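Local coordinates for protein DNA ligase (Alteromonas mediterranea, PDB 6GDR) that joins breaks in DNA strands, probably sealing nicks through an ATP-dependent reaction with an adenylylated enzyme intermediate, at residues D[40-45]-D[68-73]; D[58-63]-D[158-163]. All coordinates share one frame; numbering follows the deposited sequence.

Overall arrangement
Both interactions lie in the ligase domain and reach the same five-stranded sheet, whose strand order brings 38-42 beside 70-75 and places 161-163 at an edge. Interaction 1 is the more buried: two neighbouring antiparallel strands joined by backbone hydrogen bonds and one side-on salt bridge, running on to the AMP pocket at E73. Interaction 2 lies nearer the periphery and is only partly buried; there, a side-chain amide from the turn before strand 161-163 bonds backbone carbonyls in the short helix 59-62 and just past it, with a threonine hydroxyl close by. This helix precedes strand 70-75 in the chain, and the contacts meet where I70 packs on F161 and W42 on T62.

Interaction 1 of 2, residues D[40-45]-D[68-73]; sequences ARWDGT and ATIDGE. With AMP (adenosine monophosphate), chain G.
R41 and D71 face each other as a non-hydrogen-bonded pair of antiparallel strands, and their side chains close a side-on salt bridge. NE of R41 lies 2.9 Å from OD1 of D71, and NH2 of R41 lies 3.0 Å from OD2 of D71, one nitrogen to each oxygen. The arginine chain bends at chi3 (-69°), which turns this edge of the guanidinium to the carboxylate; the two planes are only 9° apart. A second, weak and long ion pair links OD2 of D71 to R39.

Backbone bonds flank the bridge. A40 and G72 exchange a reciprocal pair, with A40 N to G72 O and G72 N to A40 O both 2.8 Å. W42 and I70 do the same, and the bond from W42 N to I70 O is short at 2.6 Å and almost straight (175°).

On the opposite side of the sheet from the salt bridge, W42 CB sits 4.2 Å from I70 CB. The chain turns at G44 over the W42 indole, G44 N lying above one face near its rim; W42 NE1 bonds to P66 O and the ring meets W65 edge-to-face.

Past G72, E73 OE1 accepts a hydrogen bond from the AMP ribose O2' at 3.1 Å. With D71 buried and its carboxylate gripped by two nitrogens of R41, the bridge probably offsets the aspartate's charge on the strand that, two residues on, presents E73 to the nucleotide.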
loop_
_atom_site.group_PDB
_atom_site.type_symbol
_atom_site.label_atom_id
_atom_site.label_comp_id
_atom_site.label_asym_id
_atom_site.label_seq_id
_atom_site.Cartn_x
_atom_site.Cartn_y
_atom_site.Cartn_z
ATOM N N ALA D 40 3.033 6.458 7.829
ATOM C CA ALA D 40 3.301 7.128 9.092
ATOM C C ALA D 40 3.124 8.627 8.914
ATOM O O ALA D 40 3.570 9.199 7.915
ATOM C CB ALA D 40 4.713 6.823 9.601
ATOM N N ARG D 41 2.473 9.253 9.888
ATOM C CA ARG D 41 2.312 10.700 9.926
ATOM C C ARG D 41 3.291 11.288 10.933
ATOM O O ARG D 41 3.365 10.825 12.077
ATOM C CB ARG D 41 0.878 11.083 10.291
ATOM C CG ARG D 41 0.735 12.507 10.805
ATOM C CD ARG D 41 -0.703 12.984 10.719
ATOM N NE ARG D 41 -1.128 13.173 9.337
ATOM C CZ ARG D 41 -2.372 13.461 8.966
ATOM N NH1 ARG D 41 -3.330 13.591 9.874
ATOM N NH2 ARG D 41 -2.660 13.616 7.680
ATOM N N TRP D 42 4.038 12.300 10.504
ATOM C CA TRP D 42 4.994 12.983 11.366
ATOM C C TRP D 42 4.305 14.171 12.026
ATOM O O TRP D 42 3.887 15.110 11.343
ATOM C CB TRP D 42 6.212 13.437 10.564
ATOM C CG TRP D 42 7.191 14.251 11.355
ATOM C CD1 TRP D 42 7.651 15.500 11.052
ATOM C CD2 TRP D 42 7.826 13.876 12.583
ATOM N NE1 TRP D 42 8.538 15.923 12.014
ATOM C CE2 TRP D 42 8.661 14.945 12.965
ATOM C CE3 TRP D 42 7.771 12.740 13.396
ATOM C CZ2 TRP D 42 9.434 14.912 14.123
ATOM C CZ3 TRP D 42 8.539 12.710 14.546
ATOM C CH2 TRP D 42 9.358 13.788 14.898
ATOM N N ASP D 43 4.178 14.119 13.350
ATOM C CA ASP D 43 3.499 15.156 14.116
ATOM C C ASP D 43 4.374 16.375 14.379
ATOM O O ASP D 43 3.897 17.338 14.988
ATOM C CB ASP D 43 3.021 14.570 15.451
ATOM C CG ASP D 43 2.067 15.486 16.187
ATOM O OD1 ASP D 43 1.569 16.452 15.573
ATOM O OD2 ASP D 43 1.816 15.241 17.386
ATOM N N GLY D 44 5.632 16.364 13.939
ATOM C CA GLY D 44 6.571 17.395 14.329
ATOM C C GLY D 44 7.284 16.991 15.602
ATOM O O GLY D 44 8.425 17.396 15.845
ATOM N N THR D 45 6.605 16.182 16.421
ATOM C CA THR D 45 7.182 15.607 17.625
ATOM C C THR D 45 7.147 14.089 17.647
ATOM O O THR D 45 7.923 13.487 18.393
ATOM C CB THR D 45 6.443 16.119 18.875
ATOM O OG1 THR D 45 6.374 17.549 18.850
ATOM C CG2 THR D 45 7.149 15.673 20.152
ATOM N N ALA D 68 6.676 20.294 11.319
ATOM C CA ALA D 68 5.432 20.381 10.571
ATOM C C ALA D 68 4.805 18.997 10.491
ATOM O O ALA D 68 5.396 17.997 10.908
ATOM C CB ALA D 68 5.662 20.950 9.165
ATOM N N THR D 69 3.590 18.949 9.951
ATOM C CA THR D 69 2.867 17.697 9.781
ATOM C C THR D 69 3.135 17.142 8.388
ATOM O O THR D 69 2.923 17.834 7.387
ATOM C CB THR D 69 1.366 17.899 9.995
ATOM O OG1 THR D 69 1.143 18.489 11.281
ATOM C CG2 THR D 69 0.627 16.568 9.924
ATOM N N ILE D 70 3.604 15.897 8.328
ATOM C CA ILE D 70 4.012 15.270 7.075
ATOM C C ILE D 70 3.550 13.820 7.075
ATOM O O ILE D 70 3.664 13.119 8.087
ATOM C CB ILE D 70 5.542 15.351 6.873
ATOM C CG1 ILE D 70 6.013 16.811 6.892
ATOM C CG2 ILE D 70 5.943 14.680 5.560
ATOM C CD1 ILE D 70 7.522 16.978 6.913
ATOM N N ASP D 71 3.030 13.371 5.935
ATOM C CA ASP D 71 2.672 11.974 5.723
ATOM C C ASP D 71 3.760 11.303 4.897
ATOM O O ASP D 71 4.219 11.864 3.896
ATOM C CB ASP D 71 1.321 11.852 5.014
ATOM C CG ASP D 71 0.151 12.149 5.931
ATOM O OD1 ASP D 71 0.277 11.916 7.151
ATOM O OD2 ASP D 71 -0.896 12.611 5.430
ATOM N N GLY D 72 4.167 10.105 5.315
ATOM C CA GLY D 72 5.245 9.409 4.642
ATOM C C GLY D 72 5.110 7.909 4.772
ATOM O O GLY D 72 4.232 7.394 5.470
ATOM N N GLU D 73 6.003 7.210 4.077
ATOM C CA GLU D 73 6.026 5.752 4.043
ATOM C C GLU D 73 7.359 5.277 4.606
ATOM O O GLU D 73 8.403 5.454 3.970
ATOM C CB GLU D 73 5.828 5.240 2.619
ATOM C CG GLU D 73 5.470 3.767 2.536
ATOM C CD GLU D 73 4.026 3.502 2.906
ATOM O OE1 GLU D 73 3.244 4.472 2.987
ATOM O OE2 GLU D 73 3.673 2.324 3.115
HETATM P P AMP G . -3.554 1.176 -0.071
HETATM O O1P AMP G . -2.108 0.772 -0.243
HETATM O O2P AMP G . -4.590 0.594 -1.004
HETATM O "O5'" AMP G . -3.634 2.781 -0.165
HETATM C "C5'" AMP G . -2.491 3.512 -0.599
HETATM C "C4'" AMP G . -1.465 3.596 0.529
HETATM O "O4'" AMP G . -0.145 3.433 0.001
HETATM C "C3'" AMP G . -1.486 4.906 1.298
HETATM O "O3'" AMP G . -1.972 4.682 2.626
HETATM C "C2'" AMP G . -0.050 5.395 1.313
HETATM O "O2'" AMP G . 0.396 5.663 2.643
HETATM C "C1'" AMP G . 0.777 4.269 0.705
HETATM N N9 AMP G . 1.869 4.678 -0.221
HETATM C C8 AMP G . 2.998 3.957 -0.368
HETATM N N7 AMP G . 3.834 4.533 -1.267
HETATM C C5 AMP G . 3.239 5.651 -1.711
HETATM C C6 AMP G . 3.583 6.722 -2.672
HETATM N N6 AMP G . 4.756 6.690 -3.340
HETATM N N1 AMP G . 2.694 7.718 -2.859
HETATM C C2 AMP G . 1.522 7.754 -2.197
HETATM N N3 AMP G . 1.149 6.810 -1.311
HETATM C C4 AMP G . 1.945 5.752 -1.021
#

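Interaction 2 of 2, residues D[58-63]-D[158-163]; sequences PAWFTA and NPTFAV
T160 and N158 reach from the turn before strand 161-163 to the backbone of the short, weakly bonded helix around 59-62, while F61 offers T160 a carbonyl and a ring face. The N158 amide does most of the polar work. With CG anti to the backbone N (chi1 -161°), N158 ND2 extends between two carbonyls and spends a hydrogen on each: W60 O at 2.9 Å and A63 O at 3.0 Å. Both acceptors lie close to the amide plane, and the A63 bond, the straighter of the two at 162°, meets a lone pair of its carbonyl. The amide oxygen turns back to its own segment, where N158 OD1 accepts the backbone N of T160 at 3.1 Å, approached from above the carbonyl plane. Replacing N158 by an alanine is likely to leave the W60 and A63 carbonyls without their shared donor and the T160 backbone N without its Asx-turn acceptor, weakening the hold of the turn on the helix.

T160 OG1 stands 2.8 Å from F61 O and equally close to N158 OD1, and its single proton could serve either oxygen; the hydroxyl also accepts from W65 NE1. The carbon atoms of T160 make the apolar part of the contact. Its CB rests over one face of the F61 ring, 4.2 Å from the centroid, in a CH-pi contact, and T160 CG2 lies 3.9 Å from F61 CD1. The same methyl also reaches CZ3 of W60, the two side chains crossing at about a right angle. F61 itself is buried, packed on L74 and V128 and edge-to-face with W125.

N158 to F161 form a type I beta turn, with an Asx turn at N158, leading into an edge strand of the ligase-domain sheet.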
loop_
_atom_site.group_PDB
_atom_site.type_symbol
_atom_site.label_atom_id
_atom_site.label_comp_id
_atom_site.label_asym_id
_atom_site.label_seq_id
_atom_site.Cartn_x
_atom_site.Cartn_y
_atom_site.Cartn_z
ATOM N N PRO D 58 13.550 5.338 17.410
ATOM C CA PRO D 58 14.637 5.962 18.176
ATOM C C PRO D 58 14.647 7.473 17.999
ATOM O O PRO D 58 14.170 8.009 16.996
ATOM C CB PRO D 58 15.900 5.321 17.590
ATOM C CG PRO D 58 15.436 4.053 16.966
ATOM C CD PRO D 58 14.055 4.327 16.466
ATOM N N ALA D 59 15.204 8.165 18.995
ATOM C CA ALA D 59 15.256 9.624 18.944
ATOM C C ALA D 59 16.122 10.107 17.788
ATOM O O ALA D 59 15.794 11.102 17.131
ATOM C CB ALA D 59 15.775 10.176 20.270
ATOM N N TRP D 60 17.235 9.418 17.525
ATOM C CA TRP D 60 18.110 9.823 16.430
ATOM C C TRP D 60 17.411 9.698 15.083
ATOM O O TRP D 60 17.737 10.435 14.144
ATOM C CB TRP D 60 19.390 8.986 16.438
ATOM C CG TRP D 60 19.158 7.520 16.231
ATOM C CD1 TRP D 60 19.044 6.563 17.197
ATOM C CD2 TRP D 60 19.011 6.841 14.977
ATOM N NE1 TRP D 60 18.835 5.332 16.623
ATOM C CE2 TRP D 60 18.810 5.476 15.261
ATOM C CE3 TRP D 60 19.027 7.256 13.641
ATOM C CZ2 TRP D 60 18.629 4.524 14.260
ATOM C CZ3 TRP D 60 18.847 6.309 12.649
ATOM C CH2 TRP D 60 18.650 4.959 12.964
ATOM N N PHE D 61 16.453 8.776 14.967
ATOM C CA PHE D 61 15.748 8.596 13.704
ATOM C C PHE D 61 14.970 9.845 13.314
ATOM O O PHE D 61 14.775 10.107 12.121
ATOM C CB PHE D 61 14.808 7.393 13.802
ATOM C CG PHE D 61 14.253 6.947 12.480
ATOM C CD1 PHE D 61 14.952 6.050 11.690
ATOM C CD2 PHE D 61 13.034 7.422 12.028
ATOM C CE1 PHE D 61 14.446 5.636 10.474
ATOM C CE2 PHE D 61 12.523 7.011 10.812
ATOM C CZ PHE D 61 13.231 6.117 10.034
ATOM N N THR D 62 14.526 10.629 14.296
ATOM C CA THR D 62 13.741 11.833 14.051
ATOM C C THR D 62 14.497 13.105 14.410
ATOM O O THR D 62 13.917 14.195 14.353
ATOM C CB THR D 62 12.428 11.777 14.837
ATOM O OG1 THR D 62 12.704 11.853 16.241
ATOM C CG2 THR D 62 11.676 10.488 14.541
ATOM N N ALA D 63 15.771 12.998 14.777
ATOM C CA ALA D 63 16.534 14.167 15.188
ATOM C C ALA D 63 16.610 15.183 14.057
ATOM O O ALA D 63 16.949 14.843 12.920
ATOM C CB ALA D 63 17.938 13.752 15.622
ATOM N N ASN D 158 19.299 15.261 8.685
ATOM C CA ASN D 158 19.133 13.829 8.910
ATOM C C ASN D 158 18.807 13.124 7.596
ATOM O O ASN D 158 17.826 13.493 6.937
ATOM C CB ASN D 158 18.025 13.588 9.930
ATOM C CG ASN D 158 18.098 12.210 10.555
ATOM O OD1 ASN D 158 18.577 11.258 9.939
ATOM N ND2 ASN D 158 17.623 12.098 11.792
ATOM N N PRO D 159 19.583 12.118 7.175
ATOM C CA PRO D 159 19.259 11.419 5.920
ATOM C C PRO D 159 18.073 10.474 6.030
ATOM O O PRO D 159 17.609 9.975 4.996
ATOM C CB PRO D 159 20.549 10.654 5.605
ATOM C CG PRO D 159 21.161 10.408 6.933
ATOM C CD PRO D 159 20.824 11.605 7.780
ATOM N N THR D 160 17.576 10.203 7.238
ATOM C CA THR D 160 16.381 9.377 7.376
ATOM C C THR D 160 15.160 10.064 6.780
ATOM O O THR D 160 14.225 9.390 6.332
ATOM C CB THR D 160 16.129 9.049 8.846
ATOM O OG1 THR D 160 15.986 10.265 9.592
ATOM C CG2 THR D 160 17.280 8.232 9.419
ATOM N N PHE D 161 15.148 11.394 6.773
ATOM C CA PHE D 161 14.070 12.150 6.151
ATOM C C PHE D 161 14.331 12.243 4.653
ATOM O O PHE D 161 15.324 12.843 4.226
ATOM C CB PHE D 161 13.971 13.540 6.773
ATOM C CG PHE D 161 12.808 14.349 6.275
ATOM C CD1 PHE D 161 11.606 14.355 6.962
ATOM C CD2 PHE D 161 12.918 15.106 5.119
ATOM C CE1 PHE D 161 10.534 15.099 6.507
ATOM C CE2 PHE D 161 11.850 15.851 4.658
ATOM C CZ PHE D 161 10.656 15.848 5.353
ATOM N N ALA D 162 13.450 11.643 3.857
ATOM C CA ALA D 162 13.576 11.629 2.408
ATOM C C ALA D 162 12.255 12.069 1.788
ATOM O O ALA D 162 11.277 12.347 2.488
ATOM C CB ALA D 162 13.985 10.238 1.904
ATOM N N VAL D 163 12.234 12.134 0.460
ATOM C CA VAL D 163 11.054 12.551 -0.290
ATOM C C VAL D 163 10.901 11.619 -1.481
ATOM O O VAL D 163 11.853 11.409 -2.240
ATOM C CB VAL D 163 11.156 14.017 -0.760
ATOM C CG1 VAL D 163 9.870 14.445 -1.459
ATOM C CG2 VAL D 163 11.458 14.937 0.416
#